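Local coordinates for protein mannose recognizing lectin (Marasmius oreades, PDB 4TKC) that binds mannose at two sites of its bulb-type lectin fold and probably serves as a carbohydrate-recognising lectin, at residues S25-V30 with C95-N100; R48-V53 with T114-V119; N57-K62 with Y72-T77. All blocks are in the same frame, centred on the assembly; numbering follows the deposited sequence.

Contact 1: residues S25-V30 with C95-N100; sequences SDSGRV and CQNDGN. With MAN (alpha-D-mannopyranose), chain D.
Ser25 and Asn97 bring their backbones to 5.3 Å between CA atoms where two type I beta turns meet, Ser25 to Gly28 and Gln96 to Gly99. With CG set beside its backbone N (chi1 -68°), the amide of Asn97 reaches into the mouth of the first turn, where Ser27 N donates to Asn97 OD1 at 2.9 Å from above the carbonyl plane. Three waters complete the seam: one joins Asp26 N to Cys95 O, one donates to Asp26 OD2 and accepts weakly from Asn97 ND2, and one lies between Ser27 OG and Asn97 O. The 25-30 loop is braced from within, since Ser25 OG accepts from Val30 N at 3.0 Å.

Beneath these polar groups, Val30 lays CG2 against the carbonyl Gln96 O at 3.5 Å and CG1 against Cys95 SG at 3.7 Å, while Leu42 touches both Val30 and Cys95. Asp98 and Asn100 point the other way, to the mannose: its O2 donates to Asp98 OD2 at 2.6 Å and accepts from Asn100 ND2 at 3.0 Å. One face of 95-100 is thus anchored by water and the hydrogen bond from Ser27 N to the Asn97 side-chain amide; the other presents an acceptor and a donor to one sugar hydroxyl.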
ATOM      1  N   SER A  25     -13.111  -3.079   9.377  1.00 15.39           N
ATOM      2  CA  SER A  25     -13.205  -3.467  10.795  1.00 17.53           C
ATOM      3  C   SER A  25     -13.311  -4.987  10.924  1.00 15.59           C
ATOM      4  O   SER A  25     -13.821  -5.675  10.016  1.00 16.90           O
ATOM      5  CB  SER A  25     -14.383  -2.788  11.522  1.00 17.08           C
ATOM      6  OG  SER A  25     -15.623  -3.204  10.979  1.00 17.61           O
ATOM      7  N   ASP A  26     -12.893  -5.491  12.084  1.00 15.70           N
ATOM      8  CA  ASP A  26     -13.027  -6.908  12.383  1.00 16.71           C
ATOM      9  C   ASP A  26     -14.465  -7.388  12.197  1.00 17.30           C
ATOM     10  O   ASP A  26     -14.724  -8.497  11.743  1.00 18.00           O
ATOM     11  CB  ASP A  26     -12.499  -7.259  13.775  1.00 18.27           C
ATOM     12  CG  ASP A  26     -11.018  -6.994  13.933  1.00 15.54           C
ATOM     13  OD1 ASP A  26     -10.284  -6.985  12.911  1.00 17.34           O
ATOM     14  OD2 ASP A  26     -10.622  -6.709  15.088  1.00 16.92           O
ATOM     15  N   SER A  27     -15.405  -6.518  12.546  1.00 18.70           N
ATOM     16  CA  SER A  27     -16.827  -6.826  12.463  1.00 18.64           C
ATOM     17  C   SER A  27     -17.340  -6.906  11.037  1.00 19.62           C
ATOM     18  O   SER A  27     -18.429  -7.439  10.799  1.00 20.33           O
ATOM     19  CB  SER A  27     -17.654  -5.750  13.178  1.00 17.36           C
ATOM     20  OG  SER A  27     -17.587  -4.521  12.462  1.00 19.07           O
ATOM     21  N   GLY A  28     -16.585  -6.332  10.091  1.00 16.56           N
ATOM     22  CA  GLY A  28     -17.091  -6.208   8.732  1.00 17.55           C
ATOM     23  C   GLY A  28     -17.966  -4.994   8.453  1.00 15.80           C
ATOM     24  O   GLY A  28     -18.351  -4.759   7.295  1.00 17.65           O
ATOM     25  N   ARG A  29     -18.378  -4.281   9.516  1.00 17.18           N
ATOM     26  CA  ARG A  29     -19.399  -3.217   9.371  1.00 15.96           C
ATOM     27  C   ARG A  29     -18.819  -1.869   8.985  1.00 15.80           C
ATOM     28  O   ARG A  29     -19.511  -1.066   8.373  1.00 18.23           O
ATOM     29  CB  ARG A  29     -20.238  -3.047  10.644  1.00 19.43           C
ATOM     30  CG  ARG A  29     -20.945  -4.316  11.125  1.00 19.01           C
ATOM     31  CD  ARG A  29     -21.856  -4.069  12.317  1.00 18.59           C
ATOM     32  NE  ARG A  29     -22.838  -3.017  12.025  1.00 19.35           N
ATOM     33  CZ  ARG A  29     -23.453  -2.263  12.930  1.00 17.93           C
ATOM     34  NH1 ARG A  29     -23.248  -2.452  14.235  1.00 21.27           N
ATOM     35  NH2 ARG A  29     -24.117  -1.210  12.481  1.00 18.29           N
ATOM     36  N   VAL A  30     -17.536  -1.646   9.266  1.00 17.32           N
ATOM     37  CA  VAL A  30     -16.975  -0.313   9.113  1.00 17.11           C
ATOM     38  C   VAL A  30     -15.825  -0.419   8.098  1.00 14.54           C
ATOM     39  O   VAL A  30     -14.960  -1.266   8.270  1.00 16.05           O
ATOM     40  CB  VAL A  30     -16.446   0.240  10.456  1.00 15.88           C
ATOM     41  CG1 VAL A  30     -16.035   1.706  10.303  1.00 18.17           C
ATOM     42  CG2 VAL A  30     -17.508   0.112  11.573  1.00 18.27           C
ATOM     43  N   CYS A  95      -9.189   1.287  11.712  1.00 13.51           N
ATOM     44  CA  CYS A  95     -10.619   1.341  11.363  1.00 16.00           C
ATOM     45  C   CYS A  95     -11.313   0.419  12.367  1.00 17.10           C
ATOM     46  O   CYS A  95     -11.218  -0.822  12.242  1.00 15.92           O
ATOM     47  CB  CYS A  95     -10.828   0.846   9.914  1.00 16.51           C
ATOM     48  SG  CYS A  95     -12.529   0.937   9.308  1.00 17.85           S
ATOM     49  N   GLN A  96     -11.999   1.028  13.353  1.00 15.47           N
ATOM     50  CA  GLN A  96     -12.475   0.251  14.518  1.00 16.76           C
ATOM     51  C   GLN A  96     -13.942  -0.195  14.372  1.00 14.36           C
ATOM     52  O   GLN A  96     -14.729   0.437  13.633  1.00 16.35           O
ATOM     53  CB  GLN A  96     -12.330   1.088  15.797  1.00 15.73           C
ATOM     54  CG  GLN A  96     -10.892   1.419  16.137  1.00 17.62           C
ATOM     55  CD  GLN A  96     -10.670   2.238  17.391  1.00 18.56           C
ATOM     56  OE1 GLN A  96     -11.639   2.821  17.965  1.00 20.61           O
ATOM     57  NE2 GLN A  96      -9.519   2.111  17.977  1.00 16.14           N
ATOM     58  N   ASN A  97     -14.276  -1.267  15.102  1.00 15.66           N
ATOM     59  CA  ASN A  97     -15.639  -1.751  15.158  1.00 16.94           C
ATOM     60  C   ASN A  97     -16.638  -0.705  15.691  1.00 18.36           C
ATOM     61  O   ASN A  97     -17.777  -0.695  15.245  1.00 18.48           O
ATOM     62  CB  ASN A  97     -15.765  -2.976  16.062  1.00 16.52           C
ATOM     63  CG  ASN A  97     -15.073  -4.202  15.533  1.00 17.85           C
ATOM     64  OD1 ASN A  97     -14.780  -4.328  14.335  1.00 21.74           O
ATOM     65  ND2 ASN A  97     -14.825  -5.143  16.428  1.00 20.89           N
ATOM     66  N   ASP A  98     -16.146   0.259  16.476  1.00 17.29           N
ATOM     67  CA  ASP A  98     -17.072   1.263  17.031  1.00 17.02           C
ATOM     68  C   ASP A  98     -17.414   2.360  16.030  1.00 18.99           C
ATOM     69  O   ASP A  98     -18.316   3.208  16.331  1.00 20.14           O
ATOM     70  CB  ASP A  98     -16.596   1.815  18.369  1.00 17.43           C
ATOM     71  CG  ASP A  98     -15.351   2.667  18.296  1.00 18.54           C
ATOM     72  OD1 ASP A  98     -14.743   2.837  17.202  1.00 19.04           O
ATOM     73  OD2 ASP A  98     -14.897   3.057  19.415  1.00 20.77           O
ATOM     74  N   GLY A  99     -16.708   2.321  14.868  1.00 16.97           N
ATOM     75  CA  GLY A  99     -17.001   3.264  13.811  1.00 17.56           C
ATOM     76  C   GLY A  99     -15.967   4.365  13.691  1.00 16.26           C
ATOM     77  O   GLY A  99     -15.975   5.166  12.744  1.00 16.90           O
ATOM     78  N   ASN A 100     -15.152   4.470  14.727  1.00 16.59           N
ATOM     79  CA  ASN A 100     -14.150   5.510  14.780  1.00 15.83           C
ATOM     80  C   ASN A 100     -12.936   5.093  13.931  1.00 15.96           C
ATOM     81  O   ASN A 100     -12.547   3.914  13.955  1.00 15.93           O
ATOM     82  CB  ASN A 100     -13.686   5.754  16.216  1.00 16.27           C
ATOM     83  CG  ASN A 100     -13.490   7.219  16.534  1.00 18.72           C
ATOM     84  OD1 ASN A 100     -13.635   8.092  15.672  1.00 18.40           O
ATOM     85  ND2 ASN A 100     -13.161   7.500  17.800  1.00 19.50           N
TER
HETATM   86  C1  MAN D 203     -13.267   6.567  21.438  1.00 18.99           C
HETATM   87  C2  MAN D 203     -12.928   5.170  20.934  1.00 20.18           C
HETATM   88  C3  MAN D 203     -11.453   4.897  21.211  1.00 18.07           C
HETATM   89  C4  MAN D 203     -10.582   5.992  20.572  1.00 17.41           C
HETATM   90  C5  MAN D 203     -11.019   7.366  21.091  1.00 18.32           C
HETATM   91  C6  MAN D 203     -10.300   8.477  20.367  1.00 18.97           C
HETATM   92  O1  MAN D 203     -13.185   6.613  22.848  1.00 22.40           O
HETATM   93  O2  MAN D 203     -13.243   5.117  19.570  1.00 16.87           O
HETATM   94  O3  MAN D 203     -11.127   3.642  20.657  1.00 17.98           O
HETATM   95  O4  MAN D 203      -9.220   5.745  20.878  1.00 17.45           O
HETATM   96  O5  MAN D 203     -12.423   7.556  20.912  1.00 18.61           O
HETATM   97  O6  MAN D 203     -10.581   9.714  20.986  1.00 24.91           O
HETATM   98  O   HOH W   1     -11.541  -3.471  13.711  1.00 18.17           O
HETATM   99  O   HOH W   2     -12.393  -7.119  17.053  1.00 20.17           O
HETATM  100  O   HOH W   3     -18.862  -2.758  13.931  1.00 18.52           O

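Contact 2: residues R48-V53 with T114-V119; sequences RKLWSV and TNTAVV
One face of the Trp51 indole takes the methyl of Thr114, and one face of the Arg48 guanidinium takes CG2 of Val118, offset toward the rim of the group. The Thr114 approach is a CH-pi contact: CG2 stands 3.5 Å from the centroid of the five-membered ring of Trp51 and only 9° off its normal, with the two side chains crossing at about a right angle. Trp51 CG lies anti to the backbone N (chi1 -180°), which carries the indole out from the strand to this methyl. The same ring also meets that of Trp80, at an inclination of about 60°.

Farther along, Thr116 CG2 sits 3.6 Å from the carbonyl Leu50 O. Leu50 and Val118 then meet tip to tip, CD2 to CG2 at 4.0 Å. Arg48, extended from CG to NE, meets Val118 coming from the opposite direction, and its NH2 lies 3.5 Å from Val118 CG1.

Leu50 and Trp51 both face Leu42 in a classic beta bulge, where the strand turns a corner and both side chains come round toward 114-119. The threonine hydroxyls are occupied elsewhere: Thr114 OG1 donates to Thr116 OG1 at 2.7 Å and also accepts from Leu101 N, while Thr116 OG1 bonds to Gly99 O. Thr116 N bonds to Asn100 OD1. Methyls are therefore what the threonines offer to the strand, and this contact is held by apolar and CH-pi packing, while their polar groups tie the C-terminal tail to the mannose-binding loop at 95-100.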
ATOM      1  N   ARG A  48     -24.099   4.023   5.398  1.00 21.67           N
ATOM      2  CA  ARG A  48     -24.042   5.311   6.111  1.00 22.27           C
ATOM      3  C   ARG A  48     -22.626   5.902   6.046  1.00 18.67           C
ATOM      4  O   ARG A  48     -21.691   5.312   6.559  1.00 21.22           O
ATOM      5  CB  ARG A  48     -24.505   5.065   7.545  1.00 24.64           C
ATOM      6  CG  ARG A  48     -24.373   6.194   8.535  1.00 40.21           C
ATOM      7  CD  ARG A  48     -25.039   5.770   9.835  1.00 51.74           C
ATOM      8  NE  ARG A  48     -24.720   6.682  10.921  1.00 58.90           N
ATOM      9  CZ  ARG A  48     -24.992   6.435  12.207  1.00 59.81           C
ATOM     10  NH1 ARG A  48     -25.547   5.257  12.597  1.00 65.37           N
ATOM     11  NH2 ARG A  48     -24.630   7.336  13.110  1.00 60.55           N
ATOM     12  N   LYS A  49     -22.486   7.021   5.327  1.00 20.80           N
ATOM     13  CA  LYS A  49     -21.205   7.730   5.201  1.00 22.46           C
ATOM     14  C   LYS A  49     -20.916   8.497   6.482  1.00 18.94           C
ATOM     15  O   LYS A  49     -21.548   9.516   6.782  1.00 25.16           O
ATOM     16  CB  LYS A  49     -21.191   8.686   4.000  1.00 20.13           C
ATOM     17  CG  LYS A  49     -19.788   9.139   3.577  1.00 24.00           C
ATOM     18  CD  LYS A  49     -19.738   9.724   2.156  1.00 21.62           C
ATOM     19  CE  LYS A  49     -20.474  11.049   2.081  1.00 28.04           C
ATOM     20  NZ  LYS A  49     -20.438  11.597   0.694  1.00 30.78           N
ATOM     21  N   LEU A  50     -20.076   7.906   7.312  1.00 18.80           N
ATOM     22  CA  LEU A  50     -19.700   8.487   8.599  1.00 19.23           C
ATOM     23  C   LEU A  50     -18.840   9.734   8.456  1.00 18.86           C
ATOM     24  O   LEU A  50     -18.904  10.672   9.244  1.00 19.58           O
ATOM     25  CB  LEU A  50     -19.016   7.452   9.474  1.00 18.49           C
ATOM     26  CG  LEU A  50     -19.856   6.238   9.840  1.00 18.85           C
ATOM     27  CD1 LEU A  50     -18.979   5.268  10.631  1.00 19.02           C
ATOM     28  CD2 LEU A  50     -21.125   6.640  10.592  1.00 21.86           C
ATOM     29  N   TRP A  51     -17.929   9.678   7.477  1.00 16.90           N
ATOM     30  CA  TRP A  51     -16.892  10.690   7.334  1.00 17.47           C
ATOM     31  C   TRP A  51     -16.327  10.564   5.938  1.00 17.46           C
ATOM     32  O   TRP A  51     -16.294   9.466   5.401  1.00 18.03           O
ATOM     33  CB  TRP A  51     -15.771  10.428   8.366  1.00 15.49           C
ATOM     34  CG  TRP A  51     -14.633  11.409   8.336  1.00 16.69           C
ATOM     35  CD1 TRP A  51     -14.423  12.479   9.146  1.00 18.77           C
ATOM     36  CD2 TRP A  51     -13.465  11.317   7.489  1.00 16.15           C
ATOM     37  NE1 TRP A  51     -13.218  13.087   8.813  1.00 17.72           N
ATOM     38  CE2 TRP A  51     -12.640  12.396   7.794  1.00 16.36           C
ATOM     39  CE3 TRP A  51     -13.058  10.424   6.501  1.00 18.64           C
ATOM     40  CZ2 TRP A  51     -11.457  12.641   7.132  1.00 18.84           C
ATOM     41  CZ3 TRP A  51     -11.826  10.659   5.826  1.00 16.56           C
ATOM     42  CH2 TRP A  51     -11.044  11.749   6.167  1.00 19.19           C
ATOM     43  N   SER A  52     -16.041  11.705   5.315  1.00 19.41           N
ATOM     44  CA  SER A  52     -15.424  11.650   3.992  1.00 15.65           C
ATOM     45  C   SER A  52     -14.645  12.883   3.624  1.00 17.30           C
ATOM     46  O   SER A  52     -14.821  13.935   4.174  1.00 21.64           O
ATOM     47  CB  SER A  52     -16.491  11.437   2.922  1.00 19.86           C
ATOM     48  OG  SER A  52     -17.371  12.548   2.887  1.00 20.96           O
ATOM     49  N   VAL A  53     -13.716  12.671   2.670  1.00 17.27           N
ATOM     50  CA  VAL A  53     -13.099  13.756   1.897  1.00 18.81           C
ATOM     51  C   VAL A  53     -13.439  13.484   0.427  1.00 18.75           C
ATOM     52  O   VAL A  53     -12.895  12.572  -0.194  1.00 17.75           O
ATOM     53  CB  VAL A  53     -11.555  13.820   2.078  1.00 21.69           C
ATOM     54  CG1 VAL A  53     -10.945  14.848   1.113  1.00 20.95           C
ATOM     55  CG2 VAL A  53     -11.207  14.144   3.531  1.00 22.09           C
ATOM     56  N   THR A 114     -11.741  10.477  13.637  1.00 16.62           N
ATOM     57  CA  THR A 114     -12.885  10.983  12.906  1.00 18.68           C
ATOM     58  C   THR A 114     -14.013  11.462  13.836  1.00 18.08           C
ATOM     59  O   THR A 114     -14.940  12.125  13.373  1.00 20.42           O
ATOM     60  CB  THR A 114     -13.436   9.942  11.876  1.00 19.16           C
ATOM     61  OG1 THR A 114     -13.628   8.682  12.497  1.00 16.70           O
ATOM     62  CG2 THR A 114     -12.489   9.811  10.661  1.00 17.72           C
ATOM     63  N   ASN A 115     -14.019  10.974  15.077  1.00 17.56           N
ATOM     64  CA  ASN A 115     -15.110  11.237  16.027  1.00 18.29           C
ATOM     65  C   ASN A 115     -16.385  10.671  15.431  1.00 19.13           C
ATOM     66  O   ASN A 115     -17.435  11.322  15.527  1.00 20.36           O
ATOM     67  CB  ASN A 115     -15.286  12.739  16.370  1.00 20.77           C
ATOM     68  CG  ASN A 115     -16.342  12.963  17.462  1.00 27.33           C
ATOM     69  OD1 ASN A 115     -16.390  12.168  18.400  1.00 29.54           O
ATOM     70  ND2 ASN A 115     -17.231  14.000  17.329  1.00 32.72           N
ATOM     71  N   THR A 116     -16.375   9.375  15.155  1.00 18.09           N
ATOM     72  CA  THR A 116     -17.498   8.681  14.545  1.00 19.03           C
ATOM     73  C   THR A 116     -17.663   7.304  15.204  1.00 18.65           C
ATOM     74  O   THR A 116     -18.086   6.326  14.539  1.00 19.22           O
ATOM     75  CB  THR A 116     -17.333   8.539  13.012  1.00 19.37           C
ATOM     76  OG1 THR A 116     -16.140   7.797  12.727  1.00 18.64           O
ATOM     77  CG2 THR A 116     -17.244   9.888  12.307  1.00 18.99           C
ATOM     78  N   ALA A 117     -17.451   7.275  16.536  1.00 18.86           N
ATOM     79  CA  ALA A 117     -17.669   6.068  17.363  1.00 19.00           C
ATOM     80  C   ALA A 117     -19.178   5.908  17.674  1.00 21.36           C
ATOM     81  O   ALA A 117     -19.660   6.122  18.807  1.00 29.39           O
ATOM     82  CB  ALA A 117     -16.836   6.112  18.641  1.00 23.35           C
ATOM     83  N   VAL A 118     -19.916   5.516  16.642  1.00 24.92           N
ATOM     84  CA  VAL A 118     -21.366   5.478  16.657  1.00 26.05           C
ATOM     85  C   VAL A 118     -21.930   4.134  17.032  1.00 25.87           C
ATOM     86  O   VAL A 118     -23.072   4.084  17.403  1.00 30.82           O
ATOM     87  CB  VAL A 118     -21.983   5.871  15.279  1.00 26.78           C
ATOM     88  CG1 VAL A 118     -21.658   7.324  14.946  1.00 30.88           C
ATOM     89  CG2 VAL A 118     -21.533   4.930  14.161  1.00 27.00           C
ATOM     90  N   VAL A 119     -21.141   3.060  16.996  1.00 26.03           N
ATOM     91  CA  VAL A 119     -21.631   1.723  17.373  1.00 25.83           C
ATOM     92  C   VAL A 119     -21.334   1.483  18.847  1.00 36.17           C
ATOM     93  O   VAL A 119     -20.216   1.075  19.168  1.00 30.62           O
ATOM     94  CB  VAL A 119     -20.984   0.607  16.474  1.00 29.31           C
ATOM     95  CG1 VAL A 119     -21.480  -0.785  16.889  1.00 35.43           C
ATOM     96  CG2 VAL A 119     -21.349   0.862  15.029  1.00 23.45           C
TER

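Contact 3: residues N57-K62 with Y72-T77; sequences NASFVK and YDPNGT. With BMA (beta-D-mannopyranose), chain B.
A classic beta bulge opens the antiparallel pairing of strands 60-63 and 69-72, in one of the three four-stranded sheets of this bulb-type lectin fold, and leads into the type I turn Asp73 to Gly76. Tyr72 O accepts twice in its carbonyl plane, from Ser59 N at 2.7 Å and from Phe60 N at 3.2 Å, while Tyr72 N returns a nearly straight bond to Phe60 O.

Phe60 and Tyr72 lie on the same face of the sheet. Phe60 takes the torsion that sets CG between its backbone N and carbonyl carbon (chi1 65°), and its ring receives Tyr72 CB over one face, 4.0 Å from the centroid. The two rings are inclined at 32°, with Phe60 CE2 and Tyr72 CD2 3.5 Å apart. This packing backs the tyrosine whose hydroxyl, also bonded to Gln64, serves the mannose pocket. Beyond the bulge Pro74 leans on Asn57, and the second subunit packs Val4 on Ser59 and Pro74, and Pro6 on Phe60.

Asp73 holds the turn: OD1 accepts from Thr77 N, while OD2 accepts from the side-chain ND2 of Asn75, above the carboxylate plane. A water bridges Asn57 ND2 to Asp73 OD2, while Asn57 OD1 is bonded to Arg19. At the far end, Tyr72 OH shares a 2.6 Å hydrogen bond with O4 of beta-D-mannopyranose, an atom at the edge of the tyrosine ring near its plane.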
ATOM      1  N   ASN A  57     -10.188  14.038  -6.034  1.00 15.69           N
ATOM      2  CA  ASN A  57      -9.419  13.151  -6.946  1.00 15.84           C
ATOM      3  C   ASN A  57      -8.292  12.433  -6.206  1.00 16.58           C
ATOM      4  O   ASN A  57      -7.172  12.275  -6.743  1.00 17.18           O
ATOM      5  CB  ASN A  57      -8.877  13.914  -8.149  1.00 16.00           C
ATOM      6  CG  ASN A  57      -8.574  13.002  -9.304  1.00 20.09           C
ATOM      7  OD1 ASN A  57      -9.327  12.065  -9.597  1.00 19.57           O
ATOM      8  ND2 ASN A  57      -7.433  13.235  -9.932  1.00 20.21           N
ATOM      9  N   ALA A  58      -8.570  11.949  -4.995  1.00 17.19           N
ATOM     10  CA  ALA A  58      -7.604  11.149  -4.261  1.00 16.53           C
ATOM     11  C   ALA A  58      -7.229   9.885  -5.035  1.00 14.52           C
ATOM     12  O   ALA A  58      -8.107   9.202  -5.595  1.00 17.19           O
ATOM     13  CB  ALA A  58      -8.134  10.769  -2.909  1.00 17.73           C
ATOM     14  N   SER A  59      -5.911   9.627  -5.102  1.00 14.86           N
ATOM     15  CA  SER A  59      -5.385   8.385  -5.637  1.00 15.65           C
ATOM     16  C   SER A  59      -5.068   7.364  -4.536  1.00 14.51           C
ATOM     17  O   SER A  59      -5.226   6.149  -4.720  1.00 16.13           O
ATOM     18  CB  SER A  59      -4.128   8.710  -6.426  1.00 16.59           C
ATOM     19  OG  SER A  59      -3.518   7.577  -6.994  1.00 17.00           O
ATOM     20  N   PHE A  60      -4.544   7.833  -3.414  1.00 14.14           N
ATOM     21  CA  PHE A  60      -4.167   6.903  -2.362  1.00 13.89           C
ATOM     22  C   PHE A  60      -4.085   7.642  -1.008  1.00 13.52           C
ATOM     23  O   PHE A  60      -3.886   8.851  -0.984  1.00 13.80           O
ATOM     24  CB  PHE A  60      -2.849   6.131  -2.724  1.00 13.78           C
ATOM     25  CG  PHE A  60      -1.639   7.004  -2.825  1.00 14.42           C
ATOM     26  CD1 PHE A  60      -1.253   7.512  -4.058  1.00 15.15           C
ATOM     27  CD2 PHE A  60      -0.784   7.181  -1.742  1.00 15.02           C
ATOM     28  CE1 PHE A  60      -0.120   8.284  -4.178  1.00 15.33           C
ATOM     29  CE2 PHE A  60       0.362   7.961  -1.872  1.00 16.29           C
ATOM     30  CZ  PHE A  60       0.681   8.517  -3.093  1.00 14.35           C
ATOM     31  N   VAL A  61      -4.101   6.843   0.058  1.00 13.63           N
ATOM     32  CA  VAL A  61      -3.830   7.282   1.424  1.00 13.54           C
ATOM     33  C   VAL A  61      -2.601   6.541   1.961  1.00 13.24           C
ATOM     34  O   VAL A  61      -2.499   5.330   1.785  1.00 15.31           O
ATOM     35  CB  VAL A  61      -5.056   6.961   2.313  1.00 15.84           C
ATOM     36  CG1 VAL A  61      -4.756   7.095   3.803  1.00 17.00           C
ATOM     37  CG2 VAL A  61      -6.217   7.881   1.967  1.00 15.91           C
ATOM     38  N   LYS A  62      -1.682   7.275   2.586  1.00 13.74           N
ATOM     39  CA  LYS A  62      -0.471   6.688   3.112  1.00 13.23           C
ATOM     40  C   LYS A  62      -0.323   7.120   4.572  1.00 13.65           C
ATOM     41  O   LYS A  62      -0.283   8.330   4.868  1.00 15.38           O
ATOM     42  CB  LYS A  62       0.742   7.147   2.268  1.00 15.27           C
ATOM     43  CG  LYS A  62       2.072   6.526   2.709  1.00 16.62           C
ATOM     44  CD  LYS A  62       3.116   6.714   1.618  1.00 15.18           C
ATOM     45  CE  LYS A  62       4.360   5.870   1.832  1.00 16.20           C
ATOM     46  NZ  LYS A  62       5.474   6.139   0.866  1.00 19.18           N
ATOM     47  N   TYR A  72      -3.259  11.591  -1.145  1.00 14.14           N
ATOM     48  CA  TYR A  72      -2.586  12.229  -2.295  1.00 15.14           C
ATOM     49  C   TYR A  72      -3.384  12.054  -3.569  1.00 14.66           C
ATOM     50  O   TYR A  72      -3.989  11.009  -3.783  1.00 15.82           O
ATOM     51  CB  TYR A  72      -1.170  11.664  -2.496  1.00 14.25           C
ATOM     52  CG  TYR A  72      -0.162  12.017  -1.434  1.00 15.62           C
ATOM     53  CD1 TYR A  72       0.522  13.210  -1.475  1.00 15.10           C
ATOM     54  CD2 TYR A  72       0.137  11.135  -0.384  1.00 16.51           C
ATOM     55  CE1 TYR A  72       1.432  13.557  -0.494  1.00 15.66           C
ATOM     56  CE2 TYR A  72       1.059  11.467   0.592  1.00 14.93           C
ATOM     57  CZ  TYR A  72       1.731  12.664   0.527  1.00 14.89           C
ATOM     58  OH  TYR A  72       2.592  13.039   1.507  1.00 16.15           O
ATOM     59  N   ASP A  73      -3.332  13.047  -4.448  1.00 13.86           N
ATOM     60  CA  ASP A  73      -3.892  12.882  -5.801  1.00 14.83           C
ATOM     61  C   ASP A  73      -2.840  12.102  -6.679  1.00 13.42           C
ATOM     62  O   ASP A  73      -1.742  11.744  -6.191  1.00 15.47           O
ATOM     63  CB  ASP A  73      -4.307  14.239  -6.406  1.00 14.70           C
ATOM     64  CG  ASP A  73      -3.167  14.931  -7.171  1.00 16.04           C
ATOM     65  OD1 ASP A  73      -2.000  14.764  -6.765  1.00 15.51           O
ATOM     66  OD2 ASP A  73      -3.496  15.698  -8.084  1.00 17.18           O
ATOM     67  N   PRO A  74      -3.172  11.803  -7.952  1.00 16.16           N
ATOM     68  CA  PRO A  74      -2.208  11.009  -8.770  1.00 17.13           C
ATOM     69  C   PRO A  74      -0.925  11.758  -9.045  1.00 17.70           C
ATOM     70  O   PRO A  74       0.007  11.132  -9.574  1.00 22.28           O
ATOM     71  CB  PRO A  74      -2.965  10.756 -10.073  1.00 17.46           C
ATOM     72  CG  PRO A  74      -4.412  10.967  -9.744  1.00 15.05           C
ATOM     73  CD  PRO A  74      -4.438  12.013  -8.675  1.00 15.26           C
ATOM     74  N   ASN A  75      -0.852  13.048  -8.806  1.00 17.98           N
ATOM     75  CA  ASN A  75       0.300  13.877  -9.084  1.00 21.89           C
ATOM     76  C   ASN A  75       1.179  14.061  -7.846  1.00 21.68           C
ATOM     77  O   ASN A  75       2.132  14.814  -7.890  1.00 25.55           O
ATOM     78  CB  ASN A  75      -0.145  15.251  -9.625  1.00 19.37           C
ATOM     79  CG  ASN A  75      -0.903  15.147 -10.929  1.00 21.51           C
ATOM     80  OD1 ASN A  75      -0.294  14.936 -11.986  1.00 28.77           O
ATOM     81  ND2 ASN A  75      -2.239  15.308 -10.865  1.00 20.92           N
ATOM     82  N   GLY A  76       0.782  13.443  -6.729  1.00 19.00           N
ATOM     83  CA  GLY A  76       1.524  13.537  -5.478  1.00 19.39           C
ATOM     84  C   GLY A  76       1.209  14.777  -4.647  1.00 16.22           C
ATOM     85  O   GLY A  76       1.949  15.105  -3.720  1.00 20.97           O
ATOM     86  N   THR A  77       0.154  15.501  -5.024  1.00 17.54           N
ATOM     87  CA  THR A  77      -0.343  16.641  -4.221  1.00 16.59           C
ATOM     88  C   THR A  77      -1.207  16.139  -3.071  1.00 14.29           C
ATOM     89  O   THR A  77      -2.056  15.297  -3.281  1.00 16.61           O
ATOM     90  CB  THR A  77      -1.152  17.629  -5.100  1.00 16.91           C
ATOM     91  OG1 THR A  77      -0.347  18.027  -6.218  1.00 18.31           O
ATOM     92  CG2 THR A  77      -1.592  18.861  -4.319  1.00 17.26           C
TER
HETATM   93  C1  BMA B 201       4.104  17.219   5.514  1.00 28.12           C
HETATM   94  C2  BMA B 201       4.581  15.789   5.281  1.00 23.92           C
HETATM   95  C3  BMA B 201       4.390  15.494   3.804  1.00 26.76           C
HETATM   96  C4  BMA B 201       2.941  15.765   3.365  1.00 30.71           C
HETATM   97  C5  BMA B 201       2.487  17.177   3.746  1.00 31.78           C
HETATM   98  C6  BMA B 201       1.040  17.414   3.314  1.00 32.79           C
HETATM   99  O1  BMA B 201       4.331  17.477   6.903  1.00 29.53           O
HETATM  100  O2  BMA B 201       3.879  14.872   6.132  1.00 25.95           O
HETATM  101  O3  BMA B 201       4.784  14.139   3.573  1.00 26.37           O
HETATM  102  O4  BMA B 201       2.807  15.611   1.950  1.00 31.00           O
HETATM  103  O5  BMA B 201       2.712  17.325   5.155  1.00 40.78           O
HETATM  104  O6  BMA B 201       0.238  18.080   4.304  1.00 44.55           O
HETATM  105  O   HOH W   4      -5.701  15.432  -9.597  1.00 21.27           O

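In the fold
Contacts 1 and 2 adjoin, their centres about 10 Å apart, and their segments alternate along the chain: 25-30, 48-53, 95-100, 114-119. Contact 3 falls within the span between 48-53 and 95-100, and its centre lies about 24 Å from that of contact 1 and 21 Å from that of contact 2, across the centre of the chain from contact 1. All three antiparallel sheets are involved. Contacts 1 and 2 join the sheet of strands 21-24 to 48-53 to the one holding 92-95 to 109-113, whereas contact 3 lies within the sheet of 60-63 and 69-72. Contacts 1 and 2 supply residues to one mannose site and contact 3 to another, so two sites are occupied.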